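Side-chain contacts in IMC sub-compartment protein ISP3 (Toxoplasma gondii, PDB 4CHJ), which probably contributes to daughter-cell formation during parasite replication, as an inner membrane complex protein with a pleckstrin homology fold: residues S31-A34 / F35-W38; K129-T132 / D133-F137; N72-N76 / Q77-P81. All coordinates share one frame; numbering follows the deposited sequence.

Interaction 1. Residues S31-A34 / F35-W38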
# COMPACT_ATOMS: atom_id res chain seq x y z
N SER A 31 14.65 7.38 -1.74
CA SER A 31 14.99 8.77 -1.98
C SER A 31 13.73 9.60 -1.95
O SER A 31 12.63 9.11 -2.28
CB SER A 31 15.66 8.92 -3.33
OG SER A 31 14.67 9.16 -4.31
N LYS A 32 13.90 10.86 -1.57
CA LYS A 32 12.84 11.85 -1.59
C LYS A 32 12.37 12.11 -3.02
O LYS A 32 11.19 12.31 -3.26
CB LYS A 32 13.31 13.16 -0.96
CG LYS A 32 12.20 14.13 -0.61
CD LYS A 32 12.10 15.23 -1.65
CE LYS A 32 11.64 16.54 -1.04
NZ LYS A 32 11.65 17.65 -2.02
N GLU A 33 13.30 12.12 -3.96
CA GLU A 33 12.94 12.32 -5.35
C GLU A 33 12.07 11.19 -5.84
O GLU A 33 11.11 11.40 -6.58
CB GLU A 33 14.19 12.42 -6.23
CG GLU A 33 14.94 13.73 -6.09
CD GLU A 33 14.20 14.90 -6.68
OE1 GLU A 33 13.41 15.54 -5.96
OE2 GLU A 33 14.40 15.20 -7.88
N ALA A 34 12.42 9.97 -5.45
CA ALA A 34 11.64 8.81 -5.83
C ALA A 34 10.25 8.88 -5.24
O ALA A 34 9.27 8.66 -5.94
CB ALA A 34 12.34 7.54 -5.40
N PHE A 35 10.15 9.22 -3.96
CA PHE A 35 8.84 9.40 -3.32
C PHE A 35 7.99 10.47 -4.00
O PHE A 35 6.78 10.28 -4.20
CB PHE A 35 8.96 9.72 -1.81
CG PHE A 35 7.63 9.79 -1.11
CD1 PHE A 35 6.99 8.64 -0.71
CD2 PHE A 35 6.97 10.99 -0.99
CE1 PHE A 35 5.73 8.69 -0.14
CE2 PHE A 35 5.72 11.05 -0.41
CZ PHE A 35 5.10 9.90 0.01
N ASP A 36 8.63 11.59 -4.34
CA ASP A 36 7.92 12.73 -4.94
C ASP A 36 7.34 12.37 -6.30
O ASP A 36 6.21 12.77 -6.64
CB ASP A 36 8.87 13.92 -5.11
CG ASP A 36 9.19 14.62 -3.81
OD1 ASP A 36 8.49 14.38 -2.81
OD2 ASP A 36 10.14 15.43 -3.81
N ASN A 37 8.14 11.64 -7.09
CA ASN A 37 7.65 11.05 -8.35
C ASN A 37 6.48 10.05 -8.13
O ASN A 37 5.40 10.20 -8.69
CB ASN A 37 8.79 10.36 -9.08
CG ASN A 37 8.34 9.74 -10.40
OD1 ASN A 37 7.86 10.44 -11.29
ND2 ASN A 37 8.48 8.42 -10.52
N TRP A 38 6.73 9.02 -7.32
CA TRP A 38 5.68 8.14 -6.89
C TRP A 38 4.41 8.95 -6.55
O TRP A 38 3.34 8.76 -7.16
CB TRP A 38 6.14 7.28 -5.71
CG TRP A 38 5.17 6.23 -5.35
CD1 TRP A 38 5.02 5.01 -5.94
CD2 TRP A 38 4.13 6.34 -4.40
NE1 TRP A 38 3.97 4.35 -5.40
CE2 TRP A 38 3.39 5.15 -4.45
CE3 TRP A 38 3.76 7.33 -3.49
CZ2 TRP A 38 2.31 4.90 -3.61
CZ3 TRP A 38 2.68 7.10 -2.67
CH2 TRP A 38 1.97 5.89 -2.74
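Ser-31 stands just ahead of helix 32-44, and its carbonyl O takes the N-H of Phe-35 at 3.0 Å in the first full helical turn. The side chain of Ser-31 is the N-cap: OG accepts from the amide N of Ala-34 at 2.6 Å, with an N-H...OG angle of 159°, occupying an N-H that has no helical carbonyl behind it. CB of Phe-35 lies beside the O atoms of Ser-31 and Lys-32, while the ring, with CG anti to the backbone N (chi1 -175°), turns away toward Phe-140.

Lys-32 accepts from the N of Asp-36 with its backbone O and reaches the same residue with its side chain. Bends at chi2 (-101°) and chi3 carry CD and CE past OD2 of Asp-36, and NZ meets that oxygen at 3.2 Å. The salt bridge is thus an i to i+4 pair with a weak hydrogen bond. The helix concerned runs ahead of the first barrel strand, 46-51, and packs against helix 131-149, the C-terminal helix characteristic of the pleckstrin homology fold.

Glu-33 accepts the N-H of Asn-37 on its backbone O, a plain i to i+4 bond. Its folded side chain brings OE1 to 3.9 Å from OD2 of Asp-36, the two carboxylates turned nearly at right angles; this proximity of like charges is probably eased by Lys-32.

Ala-34 closes the next turn in the same way, its O bonded to Trp-38 N at 2.9 Å. CB of Trp-38 sits 3.4 Å from that same O. Beyond it the indole leads away from the turn to pack on Asp-133 and Cys-136 of helix 131-149 and to meet the ring of Tyr-42, while the methyl of Ala-34 touches Thr-132.

Interaction 2. Residues K129-T132 / D133-F137; sequences KDIT and DAQCF
Asp-130 and Asp-133 meet through an N-cap: OD1 of Asp-130 accepts the amide N of Asp-133 at 2.7 Å, with an N-H...O angle of 167°, the N-H arriving nearly along the C-O axis of OD1. The CG of Asp-130 stands between its own backbone N and carbonyl carbon (chi1 62°), which turns the carboxylate back over the first turn of helix 131-149. Ordinary i to i+4 bonds follow at once, from Ala-134 N to Asp-130 O, from Gln-135 N to Ile-131 O at 2.8 Å and from Cys-136 N to Thr-132 O at 2.9 Å.

The charged groups also come close to one another. OD1 of Asp-130 lies 3.7 Å from OD1 of Asp-133, the carboxylate planes inclined by 58°. OD1 of Asp-133 forms a salt bridge with Arg-41, from the helix that precedes the barrel.

Van der Waals contact runs along the flank formed by Ile-131 and Gln-135, whose side chains lie side by side and point the same way. CG2 of Ile-131 rests 3.6 Å from NE2 of Gln-135, while CG of Gln-135 approaches the backbone O of Ile-131 to 3.0 Å. Ala-134 and Phe-137 face Val-113 of strand 113-117, so this first turn of the C-terminal helix packs on the barrel of the pleckstrin homology fold.

Two acidic groups at a helix N terminus would be stabilised by its positive end. Asp-133 is buried, with both carboxylate oxygens hydrogen-bonded, and the Arg-41 partnership probably helps keep it ionised beside Asp-130.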
# COMPACT_ATOMS: atom_id res chain seq x y z
N LYS A 129 4.79 -1.96 -9.35
CA LYS A 129 5.44 -2.34 -10.60
C LYS A 129 6.93 -2.58 -10.36
O LYS A 129 7.56 -3.36 -11.07
CB LYS A 129 5.19 -1.28 -11.68
CG LYS A 129 5.77 -1.65 -13.03
CD LYS A 129 5.48 -0.60 -14.12
CE LYS A 129 6.10 -1.00 -15.45
NZ LYS A 129 5.81 0.02 -16.51
N ASP A 130 7.47 -1.98 -9.29
CA ASP A 130 8.85 -2.23 -8.86
C ASP A 130 9.02 -1.97 -7.35
O ASP A 130 8.09 -1.49 -6.69
CB ASP A 130 9.82 -1.33 -9.65
CG ASP A 130 9.57 0.15 -9.42
OD1 ASP A 130 9.11 0.52 -8.33
OD2 ASP A 130 9.83 0.95 -10.32
N ILE A 131 10.22 -2.23 -6.84
CA ILE A 131 10.48 -2.24 -5.41
C ILE A 131 10.36 -0.85 -4.84
O ILE A 131 9.83 -0.63 -3.75
CB ILE A 131 11.89 -2.76 -5.11
CG1 ILE A 131 12.07 -4.16 -5.71
CG2 ILE A 131 12.12 -2.81 -3.61
CD1 ILE A 131 13.29 -4.92 -5.22
N THR A 132 10.92 0.08 -5.60
CA THR A 132 10.94 1.47 -5.25
C THR A 132 9.55 2.01 -4.99
O THR A 132 9.30 2.68 -3.98
CB THR A 132 11.56 2.25 -6.42
OG1 THR A 132 12.97 1.97 -6.47
CG2 THR A 132 11.30 3.78 -6.30
N ASP A 133 8.66 1.77 -5.94
CA ASP A 133 7.25 2.12 -5.80
C ASP A 133 6.61 1.50 -4.56
O ASP A 133 5.84 2.15 -3.86
CB ASP A 133 6.49 1.70 -7.05
CG ASP A 133 6.61 2.72 -8.16
OD1 ASP A 133 7.32 3.74 -7.96
OD2 ASP A 133 5.95 2.55 -9.21
N ALA A 134 6.97 0.25 -4.28
CA ALA A 134 6.39 -0.46 -3.15
C ALA A 134 6.86 0.21 -1.88
O ALA A 134 6.08 0.47 -0.98
CB ALA A 134 6.82 -1.92 -3.17
N GLN A 135 8.13 0.55 -1.86
CA GLN A 135 8.73 1.18 -0.70
C GLN A 135 8.22 2.61 -0.49
O GLN A 135 8.10 3.06 0.65
CB GLN A 135 10.25 1.14 -0.80
CG GLN A 135 10.77 -0.29 -0.91
CD GLN A 135 12.25 -0.41 -0.65
OE1 GLN A 135 13.01 0.55 -0.83
NE2 GLN A 135 12.68 -1.60 -0.27
N CYS A 136 7.83 3.27 -1.57
CA CYS A 136 7.13 4.56 -1.47
C CYS A 136 5.74 4.43 -0.88
O CYS A 136 5.29 5.29 -0.12
CB CYS A 136 7.02 5.23 -2.84
SG CYS A 136 8.61 5.80 -3.47
N PHE A 137 5.02 3.40 -1.29
CA PHE A 137 3.67 3.22 -0.79
C PHE A 137 3.77 2.92 0.69
O PHE A 137 3.05 3.49 1.52
CB PHE A 137 2.99 2.11 -1.56
CG PHE A 137 1.59 1.86 -1.14
CD1 PHE A 137 0.62 2.81 -1.34
CD2 PHE A 137 1.23 0.65 -0.57
CE1 PHE A 137 -0.68 2.58 -0.94
CE2 PHE A 137 -0.07 0.40 -0.19
CZ PHE A 137 -1.03 1.37 -0.39

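Interaction 3. Residues N72-N76 / Q77-P81; sequences NLTFN and QKVRP
Asn-72 to Phe-75 and Lys-78 to Pro-81 run antiparallel, the axes of these short segments at 158°, and a type I' turn from Phe-75 to Lys-78 joins them. Phe-75 and Lys-78 bond in both directions: Phe-75 N reaches Lys-78 O at 2.8 Å, and Lys-78 N reaches Phe-75 O at 2.7 Å from above the carbonyl plane. Leu-73 N to Arg-80 O is the next bond along.

This is a beta hairpin with a two-residue turn, Asn-76 and Gln-77 at its corners, both with positive phi. It belongs to the barrel sheet of the pleckstrin homology fold, where strand 70-75 also bonds to strand 57-65. Leu-73 is buried against Met-48, Val-50 and Phe-126.

On the face of Leu-73, Phe-75, Lys-78 and Arg-80, a turn at chi3 (63°) and another at chi4 bring CE and NZ of Lys-78 beside ring atoms CD2 and CE2 of Phe-75, CE 3.5 Å from CD2. Asn-76 CB sits over one ring face, offset toward the rim. On that of Asn-72, Thr-74, Val-79 and Pro-81, Thr-74 OG1 touches Val-79 CG1 at 3.3 Å. The amide of Asn-72 puts ND2 3.5 Å from Val-79 CB and OD1 3.7 Å from Pro-81 CB.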
# COMPACT_ATOMS: atom_id res chain seq x y z
N ASN A 72 -8.60 5.82 -3.97
CA ASN A 72 -9.62 5.11 -4.69
C ASN A 72 -9.06 4.05 -5.59
O ASN A 72 -8.17 4.31 -6.38
CB ASN A 72 -10.43 6.08 -5.54
CG ASN A 72 -11.69 6.53 -4.85
OD1 ASN A 72 -11.64 7.17 -3.81
ND2 ASN A 72 -12.83 6.18 -5.42
N LEU A 73 -9.61 2.85 -5.47
CA LEU A 73 -9.24 1.78 -6.35
C LEU A 73 -10.27 1.76 -7.44
O LEU A 73 -11.46 1.70 -7.18
CB LEU A 73 -9.26 0.45 -5.62
CG LEU A 73 -7.95 0.02 -4.98
CD1 LEU A 73 -6.87 -0.06 -6.05
CD2 LEU A 73 -7.56 1.02 -3.91
N THR A 74 -9.81 1.83 -8.68
CA THR A 74 -10.71 1.71 -9.80
C THR A 74 -10.42 0.44 -10.55
O THR A 74 -9.29 0.21 -10.97
CB THR A 74 -10.61 2.90 -10.76
OG1 THR A 74 -10.99 4.09 -10.06
CG2 THR A 74 -11.53 2.70 -11.96
N PHE A 75 -11.43 -0.41 -10.60
CA PHE A 75 -11.43 -1.62 -11.40
C PHE A 75 -12.76 -1.73 -12.15
O PHE A 75 -13.82 -1.76 -11.53
CB PHE A 75 -11.20 -2.82 -10.49
CG PHE A 75 -11.64 -4.13 -11.08
CD1 PHE A 75 -11.28 -4.47 -12.36
CD2 PHE A 75 -12.41 -5.00 -10.35
CE1 PHE A 75 -11.68 -5.67 -12.91
CE2 PHE A 75 -12.82 -6.20 -10.88
CZ PHE A 75 -12.45 -6.54 -12.17
N ASN A 76 -12.72 -1.80 -13.47
CA ASN A 76 -13.93 -1.97 -14.25
C ASN A 76 -14.99 -0.94 -13.92
O ASN A 76 -16.17 -1.25 -13.83
CB ASN A 76 -14.51 -3.37 -14.10
CG ASN A 76 -15.65 -3.63 -15.06
OD1 ASN A 76 -16.00 -2.77 -15.87
ND2 ASN A 76 -16.24 -4.82 -14.99
N GLN A 77 -14.56 0.30 -13.70
CA GLN A 77 -15.49 1.38 -13.45
C GLN A 77 -16.06 1.27 -12.04
O GLN A 77 -16.95 2.01 -11.66
CB GLN A 77 -16.61 1.37 -14.47
CG GLN A 77 -16.16 1.69 -15.89
CD GLN A 77 -17.29 1.60 -16.91
OE1 GLN A 77 -18.27 0.89 -16.70
NE2 GLN A 77 -17.15 2.32 -18.02
N LYS A 78 -15.51 0.34 -11.27
CA LYS A 78 -15.95 0.12 -9.91
C LYS A 78 -14.87 0.68 -9.03
O LYS A 78 -13.69 0.41 -9.25
CB LYS A 78 -16.16 -1.38 -9.64
CG LYS A 78 -15.99 -1.80 -8.18
CD LYS A 78 -16.35 -3.26 -7.96
CE LYS A 78 -15.45 -4.19 -8.74
NZ LYS A 78 -16.16 -4.88 -9.85
N VAL A 79 -15.25 1.48 -8.06
CA VAL A 79 -14.25 2.07 -7.19
C VAL A 79 -14.41 1.67 -5.73
O VAL A 79 -15.33 2.12 -5.05
CB VAL A 79 -14.31 3.59 -7.31
CG1 VAL A 79 -14.07 4.00 -8.75
CG2 VAL A 79 -15.67 4.09 -6.87
N ARG A 80 -13.47 0.88 -5.22
CA ARG A 80 -13.35 0.69 -3.79
C ARG A 80 -12.54 1.87 -3.19
O ARG A 80 -11.37 2.04 -3.49
CB ARG A 80 -12.73 -0.68 -3.45
CG ARG A 80 -12.61 -0.96 -1.94
CD ARG A 80 -12.70 -2.46 -1.57
NE ARG A 80 -11.37 -3.09 -1.40
CZ ARG A 80 -11.07 -4.36 -1.72
NH1 ARG A 80 -11.98 -5.18 -2.21
NH2 ARG A 80 -9.82 -4.80 -1.56
N PRO A 81 -13.22 2.73 -2.42
CA PRO A 81 -12.56 3.84 -1.77
C PRO A 81 -12.08 3.47 -0.39
O PRO A 81 -12.83 2.87 0.39
CB PRO A 81 -13.66 4.91 -1.67
CG PRO A 81 -14.89 4.31 -2.28
CD PRO A 81 -14.68 2.84 -2.28

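From the N terminus, interaction 1 comes first, winding the opening turn of helix 32-44. The chain then enters the barrel, where interaction 3 reverses it between strands 70-75 and 78-83. After the remaining strands, interaction 2 starts helix 131-149. Each contact closes only a few residues of chain; the three follow in series, and none nests within or crosses another. In space the two helix starts belong together: interactions 1 and 2 touch, their centres about 10 Å apart, joining the helix before the barrel to the one after it. Interaction 3 lies apart, its centre about 25 Å from that of interaction 1 and about 21 Å from that of interaction 2.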